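PDB 1G5C: beta-carbonic anhydrase from Methanothermobacter thermautotrophicus, which catalyses the reversible hydration of carbon dioxide to bicarbonate, as a zinc-dependent carbonic anhydrase of the beta class. Local coordinates for residues G59-A71 with N131-I145. Numbering follows the deposited sequence.
Sequences GNIVDDGVIRSAA and NVIEGVKRLKSSPLI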
ATOM      1  N   GLY A  59      -2.897 -10.438  -3.233  1.00 16.40           N
ATOM      2  CA  GLY A  59      -2.046 -11.612  -3.068  1.00 12.62           C
ATOM      3  C   GLY A  59      -0.660 -11.378  -2.509  1.00 15.25           C
ATOM      4  O   GLY A  59       0.153 -12.304  -2.495  1.00 12.54           O
ATOM      5  N   ASN A  60      -0.393 -10.163  -2.018  1.00 12.60           N
ATOM      6  CA  ASN A  60       0.921  -9.797  -1.488  1.00 13.92           C
ATOM      7  C   ASN A  60       2.051 -10.311  -2.369  1.00 17.00           C
ATOM      8  O   ASN A  60       2.991 -10.981  -1.919  1.00 18.17           O
ATOM      9  CB  ASN A  60       1.112 -10.259  -0.030  1.00  9.59           C
ATOM     10  CG  ASN A  60       0.830 -11.740   0.174  1.00 10.76           C
ATOM     11  OD1 ASN A  60      -0.306 -12.138   0.397  1.00 15.43           O
ATOM     12  ND2 ASN A  60       1.864 -12.553   0.108  1.00 11.94           N
ATOM     13  N   ILE A  61       1.940  -9.984  -3.648  1.00 17.58           N
ATOM     14  CA  ILE A  61       2.936 -10.362  -4.642  1.00 19.17           C
ATOM     15  C   ILE A  61       3.931  -9.210  -4.782  1.00 17.98           C
ATOM     16  O   ILE A  61       3.536  -8.056  -4.941  1.00 18.75           O
ATOM     17  CB  ILE A  61       2.266 -10.610  -5.987  1.00 21.36           C
ATOM     18  CG1 ILE A  61       1.329 -11.806  -5.870  1.00 22.97           C
ATOM     19  CG2 ILE A  61       3.330 -10.828  -7.083  1.00 23.79           C
ATOM     20  CD1 ILE A  61       0.480 -12.020  -7.109  1.00 25.53           C
ATOM     21  N   VAL A  62       5.216  -9.519  -4.710  1.00 19.56           N
ATOM     22  CA  VAL A  62       6.248  -8.500  -4.815  1.00 19.42           C
ATOM     23  C   VAL A  62       6.533  -8.156  -6.274  1.00 24.04           C
ATOM     24  O   VAL A  62       7.184  -8.923  -6.988  1.00 24.28           O
ATOM     25  CB  VAL A  62       7.553  -8.976  -4.139  1.00 20.43           C
ATOM     26  CG1 VAL A  62       8.639  -7.919  -4.297  1.00 21.77           C
ATOM     27  CG2 VAL A  62       7.300  -9.263  -2.668  1.00 17.37           C
ATOM     28  N   ASP A  63       6.014  -7.020  -6.723  1.00 23.83           N
ATOM     29  CA  ASP A  63       6.236  -6.566  -8.093  1.00 24.86           C
ATOM     30  C   ASP A  63       7.024  -5.256  -8.005  1.00 24.63           C
ATOM     31  O   ASP A  63       7.464  -4.864  -6.916  1.00 20.64           O
ATOM     32  CB  ASP A  63       4.894  -6.360  -8.823  1.00 25.83           C
ATOM     33  CG  ASP A  63       3.988  -5.351  -8.127  1.00 31.31           C
ATOM     34  OD1 ASP A  63       2.877  -5.072  -8.640  1.00 30.84           O
ATOM     35  OD2 ASP A  63       4.388  -4.830  -7.064  1.00 33.29           O
ATOM     36  N   ASP A  64       7.220  -4.588  -9.138  1.00 26.65           N
ATOM     37  CA  ASP A  64       7.977  -3.334  -9.164  1.00 26.84           C
ATOM     38  C   ASP A  64       7.421  -2.260  -8.236  1.00 24.48           C
ATOM     39  O   ASP A  64       8.188  -1.524  -7.602  1.00 21.78           O
ATOM     40  CB  ASP A  64       8.034  -2.769 -10.583  1.00 33.53           C
ATOM     41  CG  ASP A  64       8.670  -3.729 -11.568  1.00 40.80           C
ATOM     42  OD1 ASP A  64       9.767  -4.255 -11.270  1.00 45.05           O
ATOM     43  OD2 ASP A  64       8.077  -3.952 -12.647  1.00 46.45           O
ATOM     44  N   GLY A  65       6.094  -2.150  -8.188  1.00 19.33           N
ATOM     45  CA  GLY A  65       5.458  -1.154  -7.339  1.00 21.24           C
ATOM     46  C   GLY A  65       5.753  -1.395  -5.867  1.00 19.69           C
ATOM     47  O   GLY A  65       5.998  -0.460  -5.111  1.00 22.08           O
ATOM     48  N   VAL A  66       5.722  -2.656  -5.453  1.00 17.68           N
ATOM     49  CA  VAL A  66       6.003  -2.993  -4.073  1.00 17.36           C
ATOM     50  C   VAL A  66       7.454  -2.668  -3.724  1.00 18.13           C
ATOM     51  O   VAL A  66       7.738  -2.079  -2.669  1.00 13.25           O
ATOM     52  CB  VAL A  66       5.715  -4.495  -3.816  1.00 19.15           C
ATOM     53  CG1 VAL A  66       6.291  -4.930  -2.471  1.00 19.25           C
ATOM     54  CG2 VAL A  66       4.216  -4.723  -3.844  1.00 18.66           C
ATOM     55  N   ILE A  67       8.374  -3.044  -4.615  1.00 13.92           N
ATOM     56  CA  ILE A  67       9.783  -2.787  -4.374  1.00 16.01           C
ATOM     57  C   ILE A  67      10.045  -1.285  -4.237  1.00 15.71           C
ATOM     58  O   ILE A  67      10.765  -0.855  -3.343  1.00 15.11           O
ATOM     59  CB  ILE A  67      10.650  -3.395  -5.512  1.00 18.71           C
ATOM     60  CG1 ILE A  67      10.584  -4.928  -5.428  1.00 19.34           C
ATOM     61  CG2 ILE A  67      12.093  -2.914  -5.395  1.00 16.25           C
ATOM     62  CD1 ILE A  67      11.140  -5.653  -6.660  1.00 25.39           C
ATOM     63  N   ARG A  68       9.439  -0.489  -5.108  1.00 15.67           N
ATOM     64  CA  ARG A  68       9.609   0.954  -5.048  1.00 19.25           C
ATOM     65  C   ARG A  68       9.066   1.563  -3.745  1.00 17.04           C
ATOM     66  O   ARG A  68       9.666   2.491  -3.188  1.00 18.91           O
ATOM     67  CB  ARG A  68       8.951   1.594  -6.282  1.00 24.59           C
ATOM     68  CG  ARG A  68       9.932   1.763  -7.469  1.00 32.88           C
ATOM     69  CD  ARG A  68       9.317   1.378  -8.810  1.00 38.04           C
ATOM     70  NE  ARG A  68       7.913   1.766  -8.907  1.00 40.85           N
ATOM     71  CZ  ARG A  68       7.074   1.318  -9.838  1.00 40.10           C
ATOM     72  N   SER A  69       7.941   1.048  -3.256  1.00 15.00           N
ATOM     73  CA  SER A  69       7.361   1.550  -2.016  1.00 13.50           C
ATOM     74  C   SER A  69       8.236   1.128  -0.845  1.00 12.93           C
ATOM     75  O   SER A  69       8.463   1.899   0.091  1.00 12.96           O
ATOM     76  CB  SER A  69       5.935   1.007  -1.826  1.00 14.84           C
ATOM     77  OG  SER A  69       4.996   1.763  -2.582  1.00 16.08           O
ATOM     78  N   ALA A  70       8.737  -0.101  -0.891  1.00 13.41           N
ATOM     79  CA  ALA A  70       9.609  -0.578   0.179  1.00 13.37           C
ATOM     80  C   ALA A  70      10.904   0.247   0.183  1.00 13.10           C
ATOM     81  O   ALA A  70      11.415   0.613   1.245  1.00 15.88           O
ATOM     82  CB  ALA A  70       9.917  -2.054  -0.012  1.00 17.83           C
ATOM     83  N   ALA A  71      11.434   0.549  -1.002  1.00 12.57           N
ATOM     84  CA  ALA A  71      12.653   1.361  -1.098  1.00 15.13           C
ATOM     85  C   ALA A  71      12.386   2.752  -0.481  1.00 17.51           C
ATOM     86  O   ALA A  71      13.252   3.313   0.202  1.00 18.10           O
ATOM     87  CB  ALA A  71      13.080   1.511  -2.561  1.00 15.99           C
ATOM     88  N   ASN A 131       4.411 -18.285  -2.674  1.00 18.45           N
ATOM     89  CA  ASN A 131       4.364 -16.883  -3.098  1.00 18.32           C
ATOM     90  C   ASN A 131       5.150 -16.015  -2.115  1.00 15.11           C
ATOM     91  O   ASN A 131       5.867 -15.094  -2.523  1.00 18.79           O
ATOM     92  CB  ASN A 131       2.923 -16.403  -3.174  1.00 18.79           C
ATOM     93  CG  ASN A 131       2.833 -14.961  -3.555  1.00 23.20           C
ATOM     94  OD1 ASN A 131       3.349 -14.561  -4.592  1.00 21.97           O
ATOM     95  ND2 ASN A 131       2.183 -14.157  -2.711  1.00 17.74           N
ATOM     96  N   VAL A 132       5.027 -16.301  -0.818  1.00 15.58           N
ATOM     97  CA  VAL A 132       5.763 -15.548   0.190  1.00 15.19           C
ATOM     98  C   VAL A 132       7.294 -15.735   0.043  1.00 18.09           C
ATOM     99  O   VAL A 132       8.064 -14.763   0.042  1.00 16.50           O
ATOM    100  CB  VAL A 132       5.349 -15.961   1.620  1.00 17.36           C
ATOM    101  CG1 VAL A 132       6.323 -15.350   2.629  1.00 18.33           C
ATOM    102  CG2 VAL A 132       3.922 -15.474   1.930  1.00 16.65           C
ATOM    103  N   ILE A 133       7.731 -16.987  -0.065  1.00 19.61           N
ATOM    104  CA  ILE A 133       9.145 -17.301  -0.219  1.00 16.94           C
ATOM    105  C   ILE A 133       9.668 -16.613  -1.469  1.00 17.97           C
ATOM    106  O   ILE A 133      10.765 -16.060  -1.476  1.00 21.21           O
ATOM    107  CB  ILE A 133       9.369 -18.830  -0.352  1.00 20.59           C
ATOM    108  CG1 ILE A 133       9.022 -19.523   0.969  1.00 20.66           C
ATOM    109  CG2 ILE A 133      10.836 -19.124  -0.724  1.00 21.62           C
ATOM    110  CD1 ILE A 133       9.880 -19.073   2.116  1.00 22.16           C
ATOM    111  N   GLU A 134       8.883 -16.657  -2.535  1.00 18.65           N
ATOM    112  CA  GLU A 134       9.269 -16.027  -3.790  1.00 20.30           C
ATOM    113  C   GLU A 134       9.417 -14.509  -3.586  1.00 20.03           C
ATOM    114  O   GLU A 134      10.333 -13.884  -4.127  1.00 17.81           O
ATOM    115  CB  GLU A 134       8.196 -16.310  -4.845  1.00 24.90           C
ATOM    116  CG  GLU A 134       8.429 -15.637  -6.188  1.00 34.99           C
ATOM    117  CD  GLU A 134       9.789 -15.976  -6.782  1.00 38.25           C
ATOM    118  OE1 GLU A 134      10.193 -17.161  -6.717  1.00 39.79           O
ATOM    119  OE2 GLU A 134      10.449 -15.061  -7.321  1.00 42.73           O
ATOM    120  N   GLY A 135       8.510 -13.915  -2.811  1.00 16.61           N
ATOM    121  CA  GLY A 135       8.590 -12.483  -2.564  1.00 13.27           C
ATOM    122  C   GLY A 135       9.850 -12.155  -1.793  1.00 15.13           C
ATOM    123  O   GLY A 135      10.499 -11.142  -2.035  1.00 14.47           O
ATOM    124  N   VAL A 136      10.205 -13.011  -0.846  1.00 15.28           N
ATOM    125  CA  VAL A 136      11.417 -12.780  -0.067  1.00 17.99           C
ATOM    126  C   VAL A 136      12.618 -12.784  -1.017  1.00 20.37           C
ATOM    127  O   VAL A 136      13.478 -11.893  -0.971  1.00 21.01           O
ATOM    128  CB  VAL A 136      11.596 -13.875   1.016  1.00 19.09           C
ATOM    129  CG1 VAL A 136      13.005 -13.802   1.621  1.00 16.17           C
ATOM    130  CG2 VAL A 136      10.522 -13.686   2.126  1.00 16.29           C
ATOM    131  N   LYS A 137      12.667 -13.773  -1.900  1.00 21.73           N
ATOM    132  CA  LYS A 137      13.772 -13.848  -2.842  1.00 24.28           C
ATOM    133  C   LYS A 137      13.867 -12.606  -3.725  1.00 21.39           C
ATOM    134  O   LYS A 137      14.961 -12.096  -3.966  1.00 23.06           O
ATOM    135  CB  LYS A 137      13.651 -15.118  -3.687  1.00 26.41           C
ATOM    136  CG  LYS A 137      14.617 -16.215  -3.211  1.00 37.13           C
ATOM    137  CD  LYS A 137      14.205 -17.644  -3.594  1.00 39.82           C
ATOM    138  CE  LYS A 137      13.196 -17.680  -4.727  1.00 43.31           C
ATOM    139  NZ  LYS A 137      13.017 -19.056  -5.260  1.00 48.17           N
ATOM    140  N   ARG A 138      12.730 -12.109  -4.202  1.00 19.54           N
ATOM    141  CA  ARG A 138      12.731 -10.918  -5.038  1.00 20.56           C
ATOM    142  C   ARG A 138      13.263  -9.694  -4.316  1.00 20.81           C
ATOM    143  O   ARG A 138      14.049  -8.934  -4.872  1.00 22.13           O
ATOM    144  CB  ARG A 138      11.333 -10.611  -5.550  1.00 22.64           C
ATOM    145  CG  ARG A 138      11.013 -11.301  -6.850  1.00 26.64           C
ATOM    146  CD  ARG A 138       9.631 -10.968  -7.325  1.00 31.23           C
ATOM    147  NE  ARG A 138       9.004 -12.172  -7.848  1.00 38.64           N
ATOM    148  CZ  ARG A 138       7.889 -12.195  -8.573  1.00 41.90           C
ATOM    149  NH1 ARG A 138       7.257 -11.065  -8.877  1.00 39.87           N
ATOM    150  NH2 ARG A 138       7.404 -13.357  -8.990  1.00 44.10           N
ATOM    151  N   LEU A 139      12.832  -9.499  -3.076  1.00 19.47           N
ATOM    152  CA  LEU A 139      13.290  -8.346  -2.314  1.00 20.39           C
ATOM    153  C   LEU A 139      14.786  -8.456  -2.042  1.00 21.76           C
ATOM    154  O   LEU A 139      15.535  -7.500  -2.223  1.00 21.02           O
ATOM    155  CB  LEU A 139      12.521  -8.237  -0.993  1.00 15.84           C
ATOM    156  CG  LEU A 139      11.089  -7.692  -1.096  1.00 18.82           C
ATOM    157  CD1 LEU A 139      10.400  -7.798   0.244  1.00 18.66           C
ATOM    158  CD2 LEU A 139      11.136  -6.236  -1.556  1.00 17.23           C
ATOM    159  N   LYS A 140      15.220  -9.630  -1.612  1.00 24.12           N
ATOM    160  CA  LYS A 140      16.628  -9.835  -1.317  1.00 26.36           C
ATOM    161  C   LYS A 140      17.529  -9.738  -2.546  1.00 25.72           C
ATOM    162  O   LYS A 140      18.679  -9.332  -2.430  1.00 28.54           O
ATOM    163  CB  LYS A 140      16.819 -11.180  -0.615  1.00 28.36           C
ATOM    164  CG  LYS A 140      16.531 -11.102   0.872  1.00 28.61           C
ATOM    165  CD  LYS A 140      16.880 -12.404   1.552  1.00 28.55           C
ATOM    166  CE  LYS A 140      17.317 -12.156   2.987  1.00 29.24           C
ATOM    167  NZ  LYS A 140      18.492 -11.206   3.072  1.00 22.49           N
ATOM    168  N   SER A 141      16.993 -10.081  -3.712  1.00 25.28           N
ATOM    169  CA  SER A 141      17.736 -10.038  -4.976  1.00 26.85           C
ATOM    170  C   SER A 141      17.768  -8.649  -5.619  1.00 27.28           C
ATOM    171  O   SER A 141      18.585  -8.380  -6.502  1.00 25.89           O
ATOM    172  CB  SER A 141      17.099 -10.991  -5.985  1.00 26.28           C
ATOM    173  OG  SER A 141      16.970 -12.297  -5.454  1.00 34.66           O
ATOM    174  N   SER A 142      16.867  -7.774  -5.190  1.00 24.64           N
ATOM    175  CA  SER A 142      16.784  -6.452  -5.781  1.00 23.17           C
ATOM    176  C   SER A 142      17.906  -5.499  -5.421  1.00 24.10           C
ATOM    177  O   SER A 142      18.245  -5.331  -4.251  1.00 24.00           O
ATOM    178  CB  SER A 142      15.442  -5.790  -5.434  1.00 23.15           C
ATOM    179  OG  SER A 142      15.437  -4.430  -5.853  1.00 22.99           O
ATOM    180  N   PRO A 143      18.514  -4.867  -6.443  1.00 23.36           N
ATOM    181  CA  PRO A 143      19.602  -3.910  -6.210  1.00 24.12           C
ATOM    182  C   PRO A 143      19.110  -2.671  -5.434  1.00 23.87           C
ATOM    183  O   PRO A 143      19.911  -1.855  -4.973  1.00 24.07           O
ATOM    184  CB  PRO A 143      20.091  -3.581  -7.626  1.00 24.68           C
ATOM    185  CG  PRO A 143      18.870  -3.835  -8.487  1.00 28.75           C
ATOM    186  CD  PRO A 143      18.312  -5.100  -7.887  1.00 23.78           C
ATOM    187  N   LEU A 144      17.791  -2.538  -5.283  1.00 23.94           N
ATOM    188  CA  LEU A 144      17.215  -1.416  -4.534  1.00 23.03           C
ATOM    189  C   LEU A 144      17.103  -1.759  -3.048  1.00 23.12           C
ATOM    190  O   LEU A 144      16.916  -0.881  -2.203  1.00 20.20           O
ATOM    191  CB  LEU A 144      15.814  -1.081  -5.050  1.00 24.81           C
ATOM    192  CG  LEU A 144      15.710  -0.068  -6.177  1.00 27.69           C
ATOM    193  CD1 LEU A 144      14.257   0.070  -6.619  1.00 30.59           C
ATOM    194  CD2 LEU A 144      16.257   1.265  -5.689  1.00 28.85           C
ATOM    195  N   ILE A 145      17.196  -3.045  -2.732  1.00 21.13           N
ATOM    196  CA  ILE A 145      17.097  -3.477  -1.343  1.00 22.39           C
ATOM    197  C   ILE A 145      18.492  -3.843  -0.802  1.00 22.65           C
ATOM    198  O   ILE A 145      19.078  -4.849  -1.213  1.00 21.19           O
ATOM    199  CB  ILE A 145      16.169  -4.713  -1.227  1.00 21.61           C
ATOM    200  CG1 ILE A 145      14.831  -4.444  -1.937  1.00 20.99           C
ATOM    201  CG2 ILE A 145      15.945  -5.054   0.237  1.00 23.95           C
ATOM    202  CD1 ILE A 145      14.058  -3.206  -1.417  1.00 19.13           C
TER
HETATM  203  O   HOH W   1       5.444 -12.377  -1.988  1.00 19.66           O
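With chi1 of Val62 at 178°, CG1 lies opposite the backbone N and CG2 opposite the carbonyl carbon, so that the two methyls meet neighbouring turns of helix 128-141. CG2 sits directly on the bare backbone of Gly135, 3.5 Å from its CA, in a close approach of the two chains. CG1 rests against Arg138 CB and, at 4.0 Å, Leu139 CG. Arg138 bends at chi3 (-139°) and slides back past the valine, its NH1 donating to Val62 O over 2.9 Å, tilted from the carbonyl plane. Glu134 OE2 lies at the edge of the same guanidinium, in its plane, and takes an almost straight bond from NE (177°), part of a salt bridge. Both helices pack on one face of the parallel part of the beta-carbonic anhydrase sheet: Val62 and Leu139 reach Ile84 of strand 81-87, and Leu139 and Val66 reach Ile30 of strand 27-32. At the zinc end, Gly59 lies close to the metal that Cys32, His87 and Cys90 bind. Here Asn131 ND2 makes weak bonds to Gly59 O and Asn60 O, while one water donates to Asn60 O and Asn131 O, 2.8 Å from each. Toward the other end, Ile67 lays CG1 against Leu139 CD2 and CG2 against Leu144 CD1, the latter 3.9 Å apart. Ser142 OG, which also touches Ile67 CG2, accepts from Leu144 N in an ST turn as the chain leaves its helix.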